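Local coordinates for protein ofchtiv-g5 (Ostrinia furnacalis, PDB 6JM8) that probably hydrolyses chitin as a group IV insect chitinase of glycoside hydrolase family 18, holding N-acetylglucosamine units in its cleft here, at residues A[11-16]-A[346-351]; A[79-84]-A[120-125]; A[191-196]-A[248-253]. All blocks are in the same frame, centred on the assembly; numbering follows the deposited sequence.

How the contacts relate
Contacts 1 and 3 lie at the C-terminal, sugar-binding mouth of a family 18 TIM barrel, while contact 2 runs along two strands up to it. Contact 1 joins the loops after strands 5-11 and 341-345, its first and last. Contact 2, between strands 77-83 and 120-124, and contact 3, between the loop after strand 187-191 and strand 243-256, follow one another along the chain inside the loop that contact 1 closes. Centres lie about 17 Å (1 and 2), 15 Å (1 and 3) and 20 Å (2 and 3) apart. Thr-349 OG1 probably bonds to Phe-249 O, linking contacts 1 and 3, while contacts 2 and 3 both touch the NAG of chain C.

Contact 1. Residues A[11-16]-A[346-351]; sequences GTWATY and SIETDD. With NAG (2-acetamido-2-deoxy-beta-D-glucopyranose), chain B.
Glu-348 buries its carboxylate against the backbone of Gly-11 through a side chain bent at chi2 (-95°), well off a staggered value. CG sits between its own backbone N and carbonyl carbon (chi1 73°). The reward is a bond from Gly-11 N to Glu-348 OE1, 2.8 Å long, approaching on the syn side but well out of the carboxylate plane. The other oxygen is held from within the same segment: Ser-346 OG donates to Glu-348 OE2 at 2.7 Å, coming from above the carboxylate rather than in its plane. Two donors on two different oxygens thus fix how the group is rotated. Its aliphatic part is used as well, since Glu-348 CG lies 3.6 Å from Ala-14 CB, and Arg-17 and Phe-23 also touch this side chain.

The absence of a side chain at Gly-11 lets the acid come this near. Gly-11 CA also lies under the indole of Trp-13, 3.7 Å from the ring plane and toward its rim. On the opposite face lies the C1, C3 and C5 side of the NAG of chain B, with C5 3.6 Å from Trp-13 CD1, consistent with CH-pi stacking. The peptide bond leading into Ser-346, just after strand 341-345, is cis. The contact lies just past the seam where strands 5-11 and 341-345 pair to close the TIM barrel, at its sugar-binding mouth, with an aromatic ring lining the sugar cleft, as in other family 18 chitinases.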
loop_
_atom_site.group_PDB
_atom_site.type_symbol
_atom_site.label_atom_id
_atom_site.label_comp_id
_atom_site.label_asym_id
_atom_site.label_seq_id
_atom_site.Cartn_x
_atom_site.Cartn_y
_atom_site.Cartn_z
ATOM N N GLY A 11 0.935 -2.243 9.281
ATOM C CA GLY A 11 -0.057 -1.446 9.974
ATOM C C GLY A 11 -0.006 -1.712 11.464
ATOM O O GLY A 11 -0.596 -2.681 11.948
ATOM N N THR A 12 0.694 -0.845 12.200
ATOM C CA THR A 12 1.054 -1.145 13.583
ATOM C C THR A 12 -0.154 -1.293 14.498
ATOM O O THR A 12 -0.047 -1.954 15.537
ATOM C CB THR A 12 1.994 -0.066 14.119
ATOM O OG1 THR A 12 1.419 1.229 13.900
ATOM C CG2 THR A 12 3.321 -0.144 13.398
ATOM N N TRP A 13 -1.301 -0.715 14.136
ATOM C CA TRP A 13 -2.506 -0.884 14.940
ATOM C C TRP A 13 -2.965 -2.334 15.010
ATOM O O TRP A 13 -3.844 -2.650 15.820
ATOM C CB TRP A 13 -3.628 -0.015 14.380
ATOM C CG TRP A 13 -3.816 -0.184 12.910
ATOM C CD1 TRP A 13 -4.643 -1.073 12.286
ATOM C CD2 TRP A 13 -3.156 0.549 11.871
ATOM N NE1 TRP A 13 -4.544 -0.935 10.924
ATOM C CE2 TRP A 13 -3.636 0.053 10.643
ATOM C CE3 TRP A 13 -2.211 1.579 11.861
ATOM C CZ2 TRP A 13 -3.203 0.551 9.416
ATOM C CZ3 TRP A 13 -1.782 2.074 10.643
ATOM C CH2 TRP A 13 -2.278 1.559 9.437
ATOM N N ALA A 14 -2.387 -3.220 14.195
ATOM C CA ALA A 14 -2.759 -4.629 14.223
ATOM C C ALA A 14 -2.425 -5.293 15.552
ATOM O O ALA A 14 -2.923 -6.392 15.823
ATOM C CB ALA A 14 -2.072 -5.373 13.078
ATOM N N THR A 15 -1.603 -4.657 16.390
ATOM C CA THR A 15 -1.310 -5.229 17.698
ATOM C C THR A 15 -2.525 -5.225 18.615
ATOM O O THR A 15 -2.537 -5.964 19.605
ATOM C CB THR A 15 -0.161 -4.480 18.371
ATOM O OG1 THR A 15 0.115 -5.082 19.642
ATOM C CG2 THR A 15 -0.524 -3.018 18.582
ATOM N N TYR A 16 -3.539 -4.417 18.314
ATOM C CA TYR A 16 -4.746 -4.370 19.127
ATOM C C TYR A 16 -5.778 -5.411 18.721
ATOM O O TYR A 16 -6.789 -5.561 19.415
ATOM C CB TYR A 16 -5.371 -2.977 19.060
ATOM C CG TYR A 16 -4.469 -1.893 19.598
ATOM C CD1 TYR A 16 -4.131 -1.851 20.944
ATOM C CD2 TYR A 16 -3.952 -0.915 18.760
ATOM C CE1 TYR A 16 -3.306 -0.864 21.441
ATOM C CE2 TYR A 16 -3.125 0.076 19.247
ATOM C CZ TYR A 16 -2.805 0.097 20.588
ATOM O OH TYR A 16 -1.985 1.084 21.079
ATOM N N SER A 346 -0.977 -5.145 3.453
ATOM C CA SER A 346 0.118 -4.919 4.393
ATOM C C SER A 346 0.423 -6.269 5.034
ATOM O O SER A 346 -0.367 -7.201 4.896
ATOM C CB SER A 346 -0.250 -3.870 5.447
ATOM O OG SER A 346 -1.432 -4.232 6.137
ATOM N N ILE A 347 1.551 -6.375 5.742
ATOM C CA ILE A 347 2.044 -7.693 6.140
ATOM C C ILE A 347 1.091 -8.383 7.110
ATOM O O ILE A 347 0.991 -9.617 7.115
ATOM C CB ILE A 347 3.467 -7.579 6.725
ATOM C CG1 ILE A 347 4.086 -8.969 6.891
ATOM C CG2 ILE A 347 3.459 -6.827 8.056
ATOM C CD1 ILE A 347 5.570 -8.952 7.192
ATOM N N GLU A 348 0.351 -7.619 7.915
ATOM C CA GLU A 348 -0.438 -8.214 8.990
ATOM C C GLU A 348 -1.709 -8.914 8.507
ATOM O O GLU A 348 -2.404 -9.506 9.341
ATOM C CB GLU A 348 -0.790 -7.148 10.032
ATOM C CG GLU A 348 -1.849 -6.160 9.589
ATOM C CD GLU A 348 -1.259 -4.888 9.010
ATOM O OE1 GLU A 348 -0.028 -4.835 8.805
ATOM O OE2 GLU A 348 -2.031 -3.937 8.762
ATOM N N THR A 349 -2.042 -8.876 7.214
ATOM C CA THR A 349 -3.167 -9.649 6.696
ATOM C C THR A 349 -2.745 -10.721 5.699
ATOM O O THR A 349 -3.606 -11.280 5.011
ATOM C CB THR A 349 -4.223 -8.741 6.060
ATOM O OG1 THR A 349 -3.632 -7.966 5.010
ATOM C CG2 THR A 349 -4.835 -7.818 7.104
ATOM N N ASP A 350 -1.453 -11.022 5.594
ATOM C CA ASP A 350 -1.065 -12.296 5.012
ATOM C C ASP A 350 -1.585 -13.417 5.905
ATOM O O ASP A 350 -1.942 -13.203 7.066
ATOM C CB ASP A 350 0.457 -12.388 4.870
ATOM C CG ASP A 350 0.891 -13.347 3.773
ATOM O OD1 ASP A 350 0.052 -14.146 3.305
ATOM O OD2 ASP A 350 2.076 -13.302 3.377
ATOM N N ASP A 351 -1.641 -14.630 5.358
ATOM C CA ASP A 351 -2.013 -15.786 6.175
ATOM C C ASP A 351 -0.791 -16.199 6.999
ATOM O O ASP A 351 -0.167 -17.241 6.787
ATOM C CB ASP A 351 -2.533 -16.926 5.310
ATOM C CG ASP A 351 -3.051 -18.092 6.135
ATOM O OD1 ASP A 351 -3.449 -17.871 7.299
ATOM O OD2 ASP A 351 -3.056 -19.230 5.622
HETATM C C1 NAG B . -6.801 2.435 10.364
HETATM C C2 NAG B . -6.527 3.387 11.521
HETATM C C3 NAG B . -6.331 2.622 12.825
HETATM C C4 NAG B . -7.452 1.612 13.039
HETATM C C5 NAG B . -7.672 0.766 11.791
HETATM C C6 NAG B . -8.844 -0.191 11.979
HETATM C C7 NAG B . -5.310 5.486 11.532
HETATM C C8 NAG B . -3.957 6.127 11.448
HETATM N N2 NAG B . -5.354 4.190 11.236
HETATM O O3 NAG B . -6.302 3.543 13.920
HETATM O O4 NAG B . -7.123 0.761 14.142
HETATM O O5 NAG B . -7.927 1.619 10.677
HETATM O O6 NAG B . -8.942 -1.054 10.841
HETATM O O7 NAG B . -6.307 6.113 11.851
#

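Contact 2. Residues A[79-84]-A[120-125]; sequences LVAVGG and GLDVDW. With NAG (2-acetamido-2-deoxy-beta-D-glucopyranose), chain C.
Two neighbouring parallel strands of the TIM barrel, 79-83 and 120-124, are joined along the chain by a beta-alpha-beta crossover through helices 90-97 and 99-115, and pair side by side. Five backbone bonds join them, beginning with Val-80 N to Gly-120 O at 3.1 Å. Asp-122 N then donates to Val-80 O, Val-82 N to Asp-122 O and Asp-124 N to Val-82 O. The last, Gly-84 N to Asp-124 O (2.8 Å), carries the pairing just beyond the strand ends. Their axes cross at 27°, consistent with the twist of a barrel.

On the helix-facing side, one methyl does much of the work. Leu-121 has CG anti to its backbone N (chi1 179°), which brings CD1 across the strand gap, 3.8 Å from Val-80 CG1 and likewise 3.8 Å from Val-82 CG1. Phe-105 and Ile-113 of helix 99-115 cover this patch.

The other side looks into the barrel. Ala-81 is small enough to lie beside both acids, with CB 3.9 Å from Asp-122 OD2 and 3.8 Å from Asp-124 OD2. Asp-122 OD1 is bonded to Thr-162 OG1 on the next strand, and Asp-124 reaches the ligand, its OD2 3.2 Å from C8, the acetamide methyl of the NAG of chain C. Gly-120, Asp-122 and Asp-124 match the DGxDxD part of the family 18 signature on the fourth barrel strand.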
loop_
_atom_site.group_PDB
_atom_site.type_symbol
_atom_site.label_atom_id
_atom_site.label_comp_id
_atom_site.label_asym_id
_atom_site.label_seq_id
_atom_site.Cartn_x
_atom_site.Cartn_y
_atom_site.Cartn_z
ATOM N N LEU A 79 12.016 1.589 7.710
ATOM C CA LEU A 79 11.606 2.964 7.490
ATOM C C LEU A 79 10.369 3.272 8.322
ATOM O O LEU A 79 9.636 2.376 8.751
ATOM C CB LEU A 79 11.313 3.232 6.007
ATOM C CG LEU A 79 12.432 3.101 4.968
ATOM C CD1 LEU A 79 12.758 1.647 4.666
ATOM C CD2 LEU A 79 12.057 3.836 3.687
ATOM N N VAL A 80 10.154 4.561 8.562
ATOM C CA VAL A 80 8.926 5.055 9.167
ATOM C C VAL A 80 8.151 5.810 8.096
ATOM O O VAL A 80 8.736 6.525 7.275
ATOM C CB VAL A 80 9.201 5.938 10.404
ATOM C CG1 VAL A 80 9.862 7.257 10.018
ATOM C CG2 VAL A 80 7.914 6.177 11.184
ATOM N N ALA A 81 6.836 5.617 8.078
ATOM C CA ALA A 81 5.970 6.214 7.073
ATOM C C ALA A 81 5.129 7.308 7.712
ATOM O O ALA A 81 4.470 7.074 8.731
ATOM C CB ALA A 81 5.066 5.163 6.424
ATOM N N VAL A 82 5.153 8.496 7.114
ATOM C CA VAL A 82 4.372 9.635 7.580
ATOM C C VAL A 82 3.210 9.843 6.621
ATOM O O VAL A 82 3.387 9.806 5.396
ATOM C CB VAL A 82 5.234 10.905 7.705
ATOM C CG1 VAL A 82 5.882 11.269 6.373
ATOM C CG2 VAL A 82 4.398 12.062 8.236
ATOM N N GLY A 83 2.019 10.043 7.175
ATOM C CA GLY A 83 0.853 10.276 6.351
ATOM C C GLY A 83 -0.127 9.124 6.335
ATOM O O GLY A 83 -0.527 8.614 7.385
ATOM N N GLY A 84 -0.517 8.702 5.141
ATOM C CA GLY A 84 -1.553 7.702 5.006
ATOM C C GLY A 84 -2.918 8.332 4.846
ATOM O O GLY A 84 -3.100 9.552 4.900
ATOM N N GLY A 120 15.187 5.443 7.392
ATOM C CA GLY A 120 14.680 6.389 6.420
ATOM C C GLY A 120 13.219 6.711 6.641
ATOM O O GLY A 120 12.582 6.248 7.593
ATOM N N LEU A 121 12.696 7.516 5.715
ATOM C CA LEU A 121 11.346 8.052 5.788
ATOM C C LEU A 121 10.593 7.727 4.507
ATOM O O LEU A 121 11.108 7.941 3.405
ATOM C CB LEU A 121 11.371 9.569 6.009
ATOM C CG LEU A 121 10.025 10.290 6.076
ATOM C CD1 LEU A 121 9.269 9.894 7.333
ATOM C CD2 LEU A 121 10.223 11.800 6.016
ATOM N N ASP A 122 9.378 7.211 4.659
ATOM C CA ASP A 122 8.460 6.996 3.550
ATOM C C ASP A 122 7.361 8.051 3.638
ATOM O O ASP A 122 6.610 8.084 4.618
ATOM C CB ASP A 122 7.877 5.584 3.604
ATOM C CG ASP A 122 7.004 5.260 2.409
ATOM O OD1 ASP A 122 7.511 5.287 1.268
ATOM O OD2 ASP A 122 5.808 4.966 2.620
ATOM N N VAL A 123 7.284 8.920 2.635
ATOM C CA VAL A 123 6.325 10.020 2.630
ATOM C C VAL A 123 5.060 9.543 1.928
ATOM O O VAL A 123 5.071 9.283 0.722
ATOM C CB VAL A 123 6.894 11.271 1.953
ATOM C CG1 VAL A 123 5.855 12.380 1.951
ATOM C CG2 VAL A 123 8.165 11.718 2.647
ATOM N N ASP A 124 3.968 9.421 2.683
ATOM C CA ASP A 124 2.719 8.926 2.118
ATOM C C ASP A 124 1.633 9.985 2.226
ATOM O O ASP A 124 0.604 9.776 2.871
ATOM C CB ASP A 124 2.272 7.635 2.811
ATOM C CG ASP A 124 3.268 6.526 2.639
ATOM O OD1 ASP A 124 4.267 6.758 1.946
ATOM O OD2 ASP A 124 3.066 5.426 3.197
ATOM N N TRP A 125 1.815 11.108 1.542
ATOM C CA TRP A 125 0.887 12.191 1.527
ATOM C C TRP A 125 -0.173 11.844 0.524
ATOM O O TRP A 125 0.117 11.781 -0.587
ATOM C CB TRP A 125 1.593 13.478 1.159
ATOM C CG TRP A 125 0.751 14.638 0.882
ATOM C CD1 TRP A 125 -0.588 14.720 0.976
ATOM C CD2 TRP A 125 1.193 15.910 0.392
ATOM N NE1 TRP A 125 -1.025 15.957 0.602
ATOM C CE2 TRP A 125 0.047 16.708 0.230
ATOM C CE3 TRP A 125 2.427 16.449 0.089
ATOM C CZ2 TRP A 125 0.110 18.006 -0.205
ATOM C CZ3 TRP A 125 2.479 17.719 -0.362
ATOM C CH2 TRP A 125 1.324 18.490 -0.493
HETATM C C1 NAG C . -3.409 3.558 1.014
HETATM C C2 NAG C . -2.545 3.867 2.282
HETATM C C3 NAG C . -3.238 3.407 3.574
HETATM C C4 NAG C . -4.352 2.414 3.300
HETATM C C5 NAG C . -3.931 1.436 2.217
HETATM C C6 NAG C . -4.999 0.392 2.007
HETATM C C7 NAG C . -0.121 3.992 1.871
HETATM C C8 NAG C . 1.165 3.229 1.833
HETATM N N2 NAG C . -1.213 3.287 2.181
HETATM O O3 NAG C . -3.742 4.513 4.313
HETATM O O4 NAG C . -4.568 1.626 4.462
HETATM O O5 NAG C . -3.752 2.112 0.965
HETATM O O6 NAG C . -6.024 0.911 1.173
HETATM O O7 NAG C . -0.171 5.190 1.609
#

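Contact 3. Residues A[191-196]-A[248-253]; sequences MTYDMH and PFYGRT. With NAG (2-acetamido-2-deoxy-beta-D-glucopyranose), chain D; NAG (2-acetamido-2-deoxy-beta-D-glucopyranose), chain C; NAG (2-acetamido-2-deoxy-beta-D-glucopyranose), chain E.
Asp-194 OD1 takes three donors from the far segment: the phenol of Tyr-250 and two nitrogens of Arg-252. Tyr-250 OH gives the shortest of these, 2.6 Å to Asp-194 OD1. Arg-252 approaches side-on, NE and NH2 both bonding the same oxygen, NH2 at 2.8 Å, in a salt bridge. The phenol meets OD1 from one side of the carboxylate plane and the two arginine nitrogens from the opposite side, none of them in it. OD1 does lie in the guanidinium plane of Arg-252, which is turned about 58° against the carboxylate. An extended chain from CG to NE carries the arginine across. Its NH2 also comes within 3.0 Å of O7 of the chain D NAG.

Asp-194 leaves its second oxygen to the sugar: O6 of the chain C NAG donates to Asp-194 OD2 at 2.8 Å. The three bonds on OD1 probably limit rotation of the carboxylate, keeping OD2 toward the sugar. This is the aspartate of the MxYD motif at the end of the sixth barrel strand of family 18 enzymes, here running Met-191 to Asp-194; Met-191 SD packs 3.3 Å from O7 of the chain C NAG.

With CG between backbone N and carbonyl carbon (chi1 61°), the Tyr-250 ring is turned so that its OH meets Asp-194 OD1. Its edge also points toward the face of Tyr-193, planes at 74°, with the hydroxyl 3.1 Å from Tyr-193 CD1. Pro-248 CG touches Tyr-193 CB (3.9 Å), and Pro-248 CB lies over a face of the Tyr-250 ring, while Met-343 and Trp-345 of strand 341-345 also touch the Tyr-193 side chain.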
loop_
_atom_site.group_PDB
_atom_site.type_symbol
_atom_site.label_atom_id
_atom_site.label_comp_id
_atom_site.label_asym_id
_atom_site.label_seq_id
_atom_site.Cartn_x
_atom_site.Cartn_y
_atom_site.Cartn_z
ATOM N N MET A 191 1.009 2.685 -5.580
ATOM C CA MET A 191 -0.072 1.981 -4.890
ATOM C C MET A 191 -1.041 1.422 -5.929
ATOM O O MET A 191 -2.139 1.937 -6.155
ATOM C CB MET A 191 -0.761 2.909 -3.899
ATOM C CG MET A 191 0.120 3.264 -2.712
ATOM S SD MET A 191 -0.629 4.405 -1.535
ATOM C CE MET A 191 -0.920 5.826 -2.580
ATOM N N THR A 192 -0.617 0.328 -6.560
ATOM C CA THR A 192 -1.389 -0.320 -7.621
ATOM C C THR A 192 -2.417 -1.284 -7.024
ATOM O O THR A 192 -2.404 -2.495 -7.244
ATOM C CB THR A 192 -0.458 -1.030 -8.598
ATOM O OG1 THR A 192 0.651 -1.591 -7.886
ATOM C CG2 THR A 192 0.062 -0.048 -9.634
ATOM N N TYR A 193 -3.316 -0.700 -6.240
ATOM C CA TYR A 193 -4.469 -1.393 -5.684
ATOM C C TYR A 193 -5.519 -0.334 -5.380
ATOM O O TYR A 193 -5.336 0.847 -5.688
ATOM C CB TYR A 193 -4.088 -2.219 -4.451
ATOM C CG TYR A 193 -3.115 -1.539 -3.512
ATOM C CD1 TYR A 193 -3.515 -0.470 -2.721
ATOM C CD2 TYR A 193 -1.798 -1.972 -3.410
ATOM C CE1 TYR A 193 -2.633 0.150 -1.859
ATOM C CE2 TYR A 193 -0.908 -1.356 -2.548
ATOM C CZ TYR A 193 -1.332 -0.296 -1.776
ATOM O OH TYR A 193 -0.457 0.325 -0.917
ATOM N N ASP A 194 -6.627 -0.762 -4.776
ATOM C CA ASP A 194 -7.799 0.096 -4.600
ATOM C C ASP A 194 -8.281 0.653 -5.936
ATOM O O ASP A 194 -8.772 1.782 -6.008
ATOM C CB ASP A 194 -7.526 1.239 -3.616
ATOM C CG ASP A 194 -7.108 0.744 -2.249
ATOM O OD1 ASP A 194 -7.599 -0.320 -1.819
ATOM O OD2 ASP A 194 -6.280 1.420 -1.604
ATOM N N MET A 195 -8.123 -0.133 -7.007
ATOM C CA MET A 195 -8.581 0.300 -8.323
ATOM C C MET A 195 -10.092 0.465 -8.345
ATOM O O MET A 195 -10.613 1.420 -8.932
ATOM C CB MET A 195 -8.140 -0.703 -9.388
ATOM C CG MET A 195 -6.636 -0.876 -9.489
ATOM S SD MET A 195 -5.860 0.505 -10.341
ATOM C CE MET A 195 -4.132 0.097 -10.126
ATOM N N HIS A 196 -10.808 -0.463 -7.719
ATOM C CA HIS A 196 -12.240 -0.349 -7.511
ATOM C C HIS A 196 -12.547 -0.755 -6.079
ATOM O O HIS A 196 -11.700 -1.305 -5.370
ATOM C CB HIS A 196 -13.023 -1.205 -8.508
ATOM C CG HIS A 196 -12.738 -0.861 -9.935
ATOM N ND1 HIS A 196 -13.305 0.225 -10.563
ATOM C CD2 HIS A 196 -11.925 -1.443 -10.846
ATOM C CE1 HIS A 196 -12.866 0.290 -11.806
ATOM N NE2 HIS A 196 -12.025 -0.709 -12.003
ATOM N N PRO A 248 -1.832 -5.813 -3.024
ATOM C CA PRO A 248 -2.641 -5.865 -1.800
ATOM C C PRO A 248 -2.656 -7.236 -1.140
ATOM O O PRO A 248 -2.750 -8.264 -1.819
ATOM C CB PRO A 248 -4.034 -5.473 -2.302
ATOM C CG PRO A 248 -4.075 -5.998 -3.711
ATOM C CD PRO A 248 -2.646 -6.061 -4.227
ATOM N N PHE A 249 -2.555 -7.259 0.190
ATOM C CA PHE A 249 -2.784 -8.460 0.984
ATOM C C PHE A 249 -4.195 -8.486 1.562
ATOM O O PHE A 249 -4.436 -9.106 2.603
ATOM C CB PHE A 249 -1.751 -8.571 2.107
ATOM C CG PHE A 249 -0.411 -9.103 1.664
ATOM C CD1 PHE A 249 -0.023 -9.058 0.335
ATOM C CD2 PHE A 249 0.462 -9.647 2.591
ATOM C CE1 PHE A 249 1.214 -9.544 -0.058
ATOM C CE2 PHE A 249 1.693 -10.134 2.207
ATOM C CZ PHE A 249 2.071 -10.083 0.880
ATOM N N TYR A 250 -5.127 -7.803 0.903
ATOM C CA TYR A 250 -6.507 -7.690 1.344
ATOM C C TYR A 250 -7.403 -7.687 0.116
ATOM O O TYR A 250 -6.943 -7.525 -1.018
ATOM C CB TYR A 250 -6.736 -6.411 2.161
ATOM C CG TYR A 250 -6.452 -5.158 1.362
ATOM C CD1 TYR A 250 -5.158 -4.675 1.232
ATOM C CD2 TYR A 250 -7.475 -4.470 0.720
ATOM C CE1 TYR A 250 -4.890 -3.540 0.497
ATOM C CE2 TYR A 250 -7.216 -3.334 -0.022
ATOM C CZ TYR A 250 -5.921 -2.875 -0.130
ATOM O OH TYR A 250 -5.654 -1.743 -0.862
ATOM N N GLY A 251 -8.706 -7.857 0.354
ATOM C CA GLY A 251 -9.704 -7.733 -0.681
ATOM C C GLY A 251 -10.736 -6.682 -0.299
ATOM O O GLY A 251 -10.754 -6.174 0.826
ATOM N N ARG A 252 -11.600 -6.361 -1.258
ATOM C CA ARG A 252 -12.674 -5.400 -1.049
ATOM C C ARG A 252 -14.011 -6.082 -1.310
ATOM O O ARG A 252 -14.135 -6.890 -2.236
ATOM C CB ARG A 252 -12.495 -4.176 -1.951
ATOM C CG ARG A 252 -11.200 -3.431 -1.664
ATOM C CD ARG A 252 -11.247 -1.973 -2.083
ATOM N NE ARG A 252 -10.198 -1.204 -1.419
ATOM C CZ ARG A 252 -10.322 -0.666 -0.210
ATOM N NH1 ARG A 252 -11.455 -0.807 0.465
ATOM N NH2 ARG A 252 -9.316 0.014 0.323
ATOM N N THR A 253 -15.004 -5.767 -0.480
ATOM C CA THR A 253 -16.265 -6.495 -0.457
ATOM C C THR A 253 -17.425 -5.581 -0.830
ATOM O O THR A 253 -17.454 -4.405 -0.455
ATOM C CB THR A 253 -16.509 -7.124 0.921
ATOM O OG1 THR A 253 -16.843 -6.104 1.870
ATOM C CG2 THR A 253 -15.258 -7.851 1.393
HETATM C C1 NAG D . -7.939 4.923 -1.462
HETATM C C2 NAG D . -8.176 4.236 -0.131
HETATM C C3 NAG D . -6.968 4.411 0.799
HETATM C C4 NAG D . -5.655 4.057 0.106
HETATM C C5 NAG D . -5.584 4.759 -1.250
HETATM C C6 NAG D . -4.378 4.393 -2.087
HETATM C C7 NAG D . -10.308 3.992 1.095
HETATM C C8 NAG D . -11.487 4.710 1.685
HETATM N N2 NAG D . -9.389 4.752 0.487
HETATM O O3 NAG D . -7.124 3.554 1.923
HETATM O O4 NAG D . -4.570 4.457 0.945
HETATM O O5 NAG D . -6.742 4.449 -2.036
HETATM O O6 NAG D . -4.310 5.251 -3.214
HETATM O O7 NAG D . -10.199 2.775 1.159
HETATM C C1 NAG C . -3.409 3.558 1.014
HETATM C C2 NAG C . -2.545 3.867 2.282
HETATM C C3 NAG C . -3.238 3.407 3.574
HETATM C C4 NAG C . -4.352 2.414 3.300
HETATM C C5 NAG C . -3.931 1.436 2.217
HETATM C C6 NAG C . -4.999 0.392 2.007
HETATM C C7 NAG C . -0.121 3.992 1.871
HETATM C C8 NAG C . 1.165 3.229 1.833
HETATM N N2 NAG C . -1.213 3.287 2.181
HETATM O O3 NAG C . -3.742 4.513 4.313
HETATM O O4 NAG C . -4.568 1.626 4.462
HETATM O O5 NAG C . -3.752 2.112 0.965
HETATM O O6 NAG C . -6.024 0.911 1.173
HETATM O O7 NAG C . -0.171 5.190 1.609
HETATM C C1 NAG E . -10.750 5.756 -5.768
HETATM C C2 NAG E . -9.243 5.501 -5.818
HETATM C C3 NAG E . -8.796 4.792 -4.541
HETATM C C4 NAG E . -9.298 5.501 -3.286
HETATM C C5 NAG E . -10.797 5.850 -3.361
HETATM C C6 NAG E . -11.314 6.748 -2.238
HETATM C C7 NAG E . -7.994 5.157 -7.907
HETATM C C8 NAG E . -7.730 4.229 -9.063
HETATM N N2 NAG E . -8.865 4.720 -6.988
HETATM O O1 NAG E . -11.109 6.519 -6.867
HETATM O O3 NAG E . -7.378 4.732 -4.544
HETATM O O4 NAG E . -9.094 4.585 -2.222
HETATM O O5 NAG E . -11.076 6.522 -4.588
HETATM O O6 NAG E . -12.695 6.558 -1.974
HETATM O O7 NAG E . -7.423 6.236 -7.803
#